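Local coordinates for protein neural-cadherin (PDB 3UBF) that mediates calcium-dependent, homophilic cell-cell adhesion, and is seen here as a three-repeat piece of its cadherin ectodomain, at residues P217-E222 against T301-T306; Y248-Q253 against F260-T265. All coordinates share one frame; numbering follows the deposited sequence.

Overall arrangement
Entering the last of the three cadherin repeats in this piece from the N-terminal side, the chain reaches strand 219-224 first, and contact 1 lays it along strand 300-310, closing a loop of nearly the whole repeat. Contact 2 is nested inside that loop and closes a short one of its own, with only six residues between strand 246-253 and segment 260-265. Strand 246-253 is the other outer strand of the sheet that contact 1 edges, while strand 260-262 borders the second sheet, so contact 2 bridges the two layers of the sandwich. The contacts touch between the layers, Leu-305 CD2 lying 4.2 Å from Leu-250 CD1, with their centres about 11 Å apart.

Contact 1: P217-E222 against T301-T306; sequences PSYEAE and TSVDLT
Tyr-219 meets Val-303 and Leu-305 where an edge strand joins its sheet: the second half of the split first strand pairs in parallel with the last strand, as in the Greek-key beta sandwich of a cadherin repeat. The strand axes run 11° apart, and Tyr-219 pairs with Leu-305, Glu-220 with Thr-306. On the Tyr-219 and Leu-305 face, the tyrosine and Val-303 cross at roughly a right angle: methyl CG1 of Val-303 comes obliquely to the ring, 3.7 Å from Tyr-219 CD1. The tyrosine CG sits beside its own backbone N, opposite the carbonyl carbon (chi1 -67°), which brings the CD1 side of the ring alongside Val-303 and leaves Tyr-219 CB 3.7 Å from Leu-305 CD1. Beyond the pair, Ile-236 and Phe-214 touch the tyrosine side chain, tying the edge strand to the facing sheet. Replacing the tyrosine by a serine would probably open a gap beside Val-303 CG1 and leave Phe-214 and Ile-236 without their aromatic neighbour. On the other face Glu-220 and Thr-306 lie side by side and point the same way, touching only loosely through CG and CB. Three backbone bonds stitch the strands. Tyr-219 N gives to Asp-304 O at 2.8 Å and Ala-221 N to Thr-306 O at 2.7 Å, both approaching almost straight on to the oxygen, whereas Thr-306 N reaches Tyr-219 O from 28° off the carbonyl plane. That carbonyl takes a second hydrogen bond from a water also bonded to Thr-306 OG1. Where the direct ladder gives out, another water accepts from Asp-304 N at 2.7 Å and donates to both Pro-217 O and Asp-304 OD2.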
# COMPACT_ATOMS: atom_id res chain seq x y z
N PRO A 217 -2.67 16.29 -1.97
CA PRO A 217 -2.31 17.49 -1.22
C PRO A 217 -1.78 18.61 -2.12
O PRO A 217 -1.81 19.78 -1.73
CB PRO A 217 -1.23 16.98 -0.28
CG PRO A 217 -0.59 15.88 -1.02
CD PRO A 217 -1.71 15.20 -1.74
N SER A 218 -1.29 18.25 -3.31
CA SER A 218 -1.00 19.22 -4.36
C SER A 218 -1.09 18.56 -5.73
O SER A 218 -1.00 17.34 -5.85
CB SER A 218 0.37 19.90 -4.17
OG SER A 218 1.45 19.00 -4.35
N TYR A 219 -1.29 19.37 -6.75
CA TYR A 219 -1.43 18.85 -8.10
C TYR A 219 -0.41 19.47 -9.02
O TYR A 219 -0.07 20.64 -8.91
CB TYR A 219 -2.84 19.13 -8.63
CG TYR A 219 -3.91 18.37 -7.91
CD1 TYR A 219 -4.46 18.86 -6.73
CD2 TYR A 219 -4.40 17.17 -8.42
CE1 TYR A 219 -5.46 18.17 -6.07
CE2 TYR A 219 -5.40 16.48 -7.77
CZ TYR A 219 -5.92 16.99 -6.59
OH TYR A 219 -6.90 16.31 -5.93
N GLU A 220 0.05 18.66 -9.96
CA GLU A 220 1.15 18.97 -10.84
C GLU A 220 0.76 18.40 -12.20
O GLU A 220 0.39 17.23 -12.30
CB GLU A 220 2.41 18.29 -10.30
CG GLU A 220 3.61 19.22 -10.12
CD GLU A 220 4.37 19.01 -8.78
OE1 GLU A 220 5.02 17.95 -8.60
OE2 GLU A 220 4.34 19.94 -7.92
N ALA A 221 0.79 19.23 -13.24
CA ALA A 221 0.62 18.71 -14.60
C ALA A 221 1.76 19.21 -15.48
O ALA A 221 2.28 20.29 -15.26
CB ALA A 221 -0.72 19.11 -15.20
N GLU A 222 2.13 18.39 -16.45
CA GLU A 222 3.15 18.73 -17.41
C GLU A 222 2.59 18.55 -18.81
O GLU A 222 2.24 17.45 -19.20
CB GLU A 222 4.39 17.85 -17.22
CG GLU A 222 5.40 17.96 -18.37
CD GLU A 222 6.77 17.39 -18.03
OE1 GLU A 222 7.43 17.92 -17.10
OE2 GLU A 222 7.19 16.44 -18.73
N THR A 301 -11.95 24.75 0.53
CA THR A 301 -10.58 24.33 0.68
C THR A 301 -9.84 24.65 -0.62
O THR A 301 -10.41 24.52 -1.70
CB THR A 301 -10.47 22.82 0.98
OG1 THR A 301 -11.22 22.53 2.16
CG2 THR A 301 -9.01 22.39 1.17
N SER A 302 -8.58 25.06 -0.49
CA SER A 302 -7.73 25.30 -1.65
C SER A 302 -6.55 24.34 -1.76
O SER A 302 -6.11 23.75 -0.78
CB SER A 302 -7.26 26.75 -1.67
OG SER A 302 -8.31 27.57 -2.12
N VAL A 303 -6.05 24.18 -2.98
CA VAL A 303 -4.90 23.34 -3.25
C VAL A 303 -4.08 23.97 -4.37
O VAL A 303 -4.61 24.70 -5.19
CB VAL A 303 -5.35 21.89 -3.62
CG1 VAL A 303 -5.97 21.83 -5.02
CG2 VAL A 303 -4.22 20.90 -3.45
N ASP A 304 -2.78 23.71 -4.39
CA ASP A 304 -1.92 24.22 -5.47
C ASP A 304 -2.03 23.34 -6.68
O ASP A 304 -2.01 22.10 -6.57
CB ASP A 304 -0.46 24.26 -5.07
CG ASP A 304 -0.21 25.15 -3.89
OD1 ASP A 304 -0.65 26.33 -3.92
OD2 ASP A 304 0.44 24.66 -2.93
N LEU A 305 -2.15 23.99 -7.82
CA LEU A 305 -1.99 23.33 -9.10
C LEU A 305 -0.82 24.00 -9.82
O LEU A 305 -0.78 25.23 -9.97
CB LEU A 305 -3.28 23.41 -9.91
CG LEU A 305 -3.23 22.93 -11.37
CD1 LEU A 305 -2.75 21.50 -11.49
CD2 LEU A 305 -4.61 23.09 -11.99
N THR A 306 0.15 23.18 -10.22
CA THR A 306 1.30 23.66 -10.94
C THR A 306 1.26 23.05 -12.33
O THR A 306 1.16 21.83 -12.48
CB THR A 306 2.60 23.29 -10.19
OG1 THR A 306 2.53 23.82 -8.87
CG2 THR A 306 3.82 23.86 -10.89
O HOH W 1 -1.32 22.56 -2.38
O HOH W 2 1.61 22.04 -7.13

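Contact 2: Y248-Q253 against F260-T265; sequences YTLKAQ and FNIGPT
Leu-250 and Ile-262 form the apolar centre, their side chains crossing at a slant, with Ile-262 CG2 3.6 Å from Leu-250 CB. Ile-262 has CG1 anti to its backbone N (chi1 -169°), an orientation that sets CG2 against the leucine and carries Ile-262 CD1 along to Tyr-248 CB, 3.8 Å away; one isoleucine thus bridges two residues of strand 248-253 with different branches. Leu-250 in turn splits its methyls, CD1 lying near Ile-262 CB and Leu-250 CD2 reaching the backbone of Phe-260, 3.6 Å from Phe-260 O. The two strands run nearly antiparallel, at 161°, but their axes come no nearer than 6.3 Å, too wide for a beta ladder. This is the packing of two sheets at the edge of a cadherin sandwich: strand 246-253 is backbone hydrogen-bonded to strand 285-294, while Asn-261 pairs by its backbone with Lys-270 in the other layer. Val-269 there packs against both Leu-250 and Ile-262, and Phe-260 turns its ring away from the contact to meet Tyr-286 edge-to-face.

Toward Tyr-248 the contact becomes polar. Its ring lies beside the backbone oxygens of residues 263 to 265: Pro-264 O comes obliquely to within 3.5 Å of Tyr-248 CD1, and Thr-265 O sits in the ring plane, at the edge, 3.7 Å from Tyr-248 CE1. The phenol OH is hydrogen-bonded to Ala-238 N, outside both segments. A lone direct hydrogen bond joins the segments, Tyr-248 N to Pro-264 O at 2.9 Å; the N-H is well aimed, though the donor stands 17° out of the carbonyl plane. Apolar packing from Leu-250, Ile-262 and Tyr-248 therefore probably does most of the joining, with a single backbone bond placing the chain beyond strand 260-262 against Tyr-248.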
# COMPACT_ATOMS: atom_id res chain seq x y z
N TYR A 248 -15.90 23.84 -8.01
CA TYR A 248 -14.47 24.11 -8.15
C TYR A 248 -14.24 25.44 -8.83
O TYR A 248 -14.91 25.75 -9.83
CB TYR A 248 -13.77 23.01 -8.96
CG TYR A 248 -13.93 21.64 -8.39
CD1 TYR A 248 -14.91 20.78 -8.88
CD2 TYR A 248 -13.11 21.19 -7.36
CE1 TYR A 248 -15.07 19.51 -8.35
CE2 TYR A 248 -13.25 19.92 -6.83
CZ TYR A 248 -14.24 19.09 -7.32
OH TYR A 248 -14.40 17.83 -6.80
N THR A 249 -13.32 26.24 -8.30
CA THR A 249 -12.83 27.42 -9.00
C THR A 249 -11.32 27.40 -9.10
O THR A 249 -10.64 26.63 -8.42
CB THR A 249 -13.30 28.76 -8.38
OG1 THR A 249 -12.86 28.86 -7.03
CG2 THR A 249 -14.81 28.91 -8.48
N LEU A 250 -10.82 28.27 -9.97
CA LEU A 250 -9.42 28.28 -10.36
C LEU A 250 -8.94 29.71 -10.54
O LEU A 250 -9.48 30.46 -11.35
CB LEU A 250 -9.25 27.52 -11.67
CG LEU A 250 -7.84 27.36 -12.23
CD1 LEU A 250 -7.63 25.95 -12.75
CD2 LEU A 250 -7.57 28.40 -13.32
N LYS A 251 -7.93 30.10 -9.76
CA LYS A 251 -7.29 31.39 -9.97
C LYS A 251 -5.79 31.24 -10.21
O LYS A 251 -5.18 30.28 -9.75
CB LYS A 251 -7.59 32.36 -8.82
CG LYS A 251 -6.76 32.16 -7.57
CD LYS A 251 -7.00 33.27 -6.54
CE LYS A 251 -6.56 32.83 -5.15
NZ LYS A 251 -7.17 31.50 -4.79
N ALA A 252 -5.22 32.17 -10.96
CA ALA A 252 -3.80 32.16 -11.26
C ALA A 252 -3.03 32.95 -10.22
O ALA A 252 -3.42 34.06 -9.86
CB ALA A 252 -3.56 32.74 -12.63
N GLN A 253 -1.94 32.36 -9.72
CA GLN A 253 -1.01 33.07 -8.86
C GLN A 253 0.09 33.69 -9.71
O GLN A 253 0.96 32.98 -10.23
CB GLN A 253 -0.45 32.13 -7.79
CG GLN A 253 -1.10 32.25 -6.41
CD GLN A 253 -2.49 32.92 -6.42
OE1 GLN A 253 -3.43 32.44 -7.08
NE2 GLN A 253 -2.62 34.03 -5.68
N PHE A 260 -5.97 28.71 -18.27
CA PHE A 260 -6.66 27.50 -17.91
C PHE A 260 -8.01 27.85 -17.31
O PHE A 260 -8.21 28.94 -16.77
CB PHE A 260 -5.81 26.69 -16.94
CG PHE A 260 -4.41 26.45 -17.44
CD1 PHE A 260 -3.36 27.26 -17.00
CD2 PHE A 260 -4.13 25.44 -18.35
CE1 PHE A 260 -2.04 27.06 -17.46
CE2 PHE A 260 -2.83 25.23 -18.82
CZ PHE A 260 -1.78 26.05 -18.37
N ASN A 261 -8.96 26.93 -17.45
CA ASN A 261 -10.16 26.97 -16.65
C ASN A 261 -10.42 25.60 -16.05
O ASN A 261 -9.73 24.64 -16.37
CB ASN A 261 -11.38 27.52 -17.42
CG ASN A 261 -11.52 26.93 -18.81
OD1 ASN A 261 -11.49 25.71 -18.98
ND2 ASN A 261 -11.68 27.78 -19.82
N ILE A 262 -11.39 25.53 -15.14
CA ILE A 262 -11.75 24.28 -14.50
C ILE A 262 -13.26 24.16 -14.58
O ILE A 262 -13.97 25.17 -14.55
CB ILE A 262 -11.28 24.23 -13.03
CG1 ILE A 262 -11.43 22.80 -12.47
CG2 ILE A 262 -12.03 25.28 -12.19
CD1 ILE A 262 -10.73 22.55 -11.14
N GLY A 263 -13.75 22.93 -14.72
CA GLY A 263 -15.17 22.67 -14.74
C GLY A 263 -15.75 22.86 -13.36
O GLY A 263 -15.31 22.20 -12.42
N PRO A 264 -16.73 23.78 -13.22
CA PRO A 264 -17.40 24.04 -11.94
C PRO A 264 -17.83 22.76 -11.19
O PRO A 264 -17.66 22.68 -9.98
CB PRO A 264 -18.63 24.85 -12.36
CG PRO A 264 -18.26 25.50 -13.61
CD PRO A 264 -17.31 24.58 -14.31
N THR A 265 -18.38 21.79 -11.92
CA THR A 265 -18.84 20.53 -11.34
C THR A 265 -17.85 19.40 -11.56
O THR A 265 -17.71 18.51 -10.72
CB THR A 265 -20.18 20.08 -11.96
OG1 THR A 265 -21.00 21.22 -12.22
CG2 THR A 265 -20.93 19.14 -11.01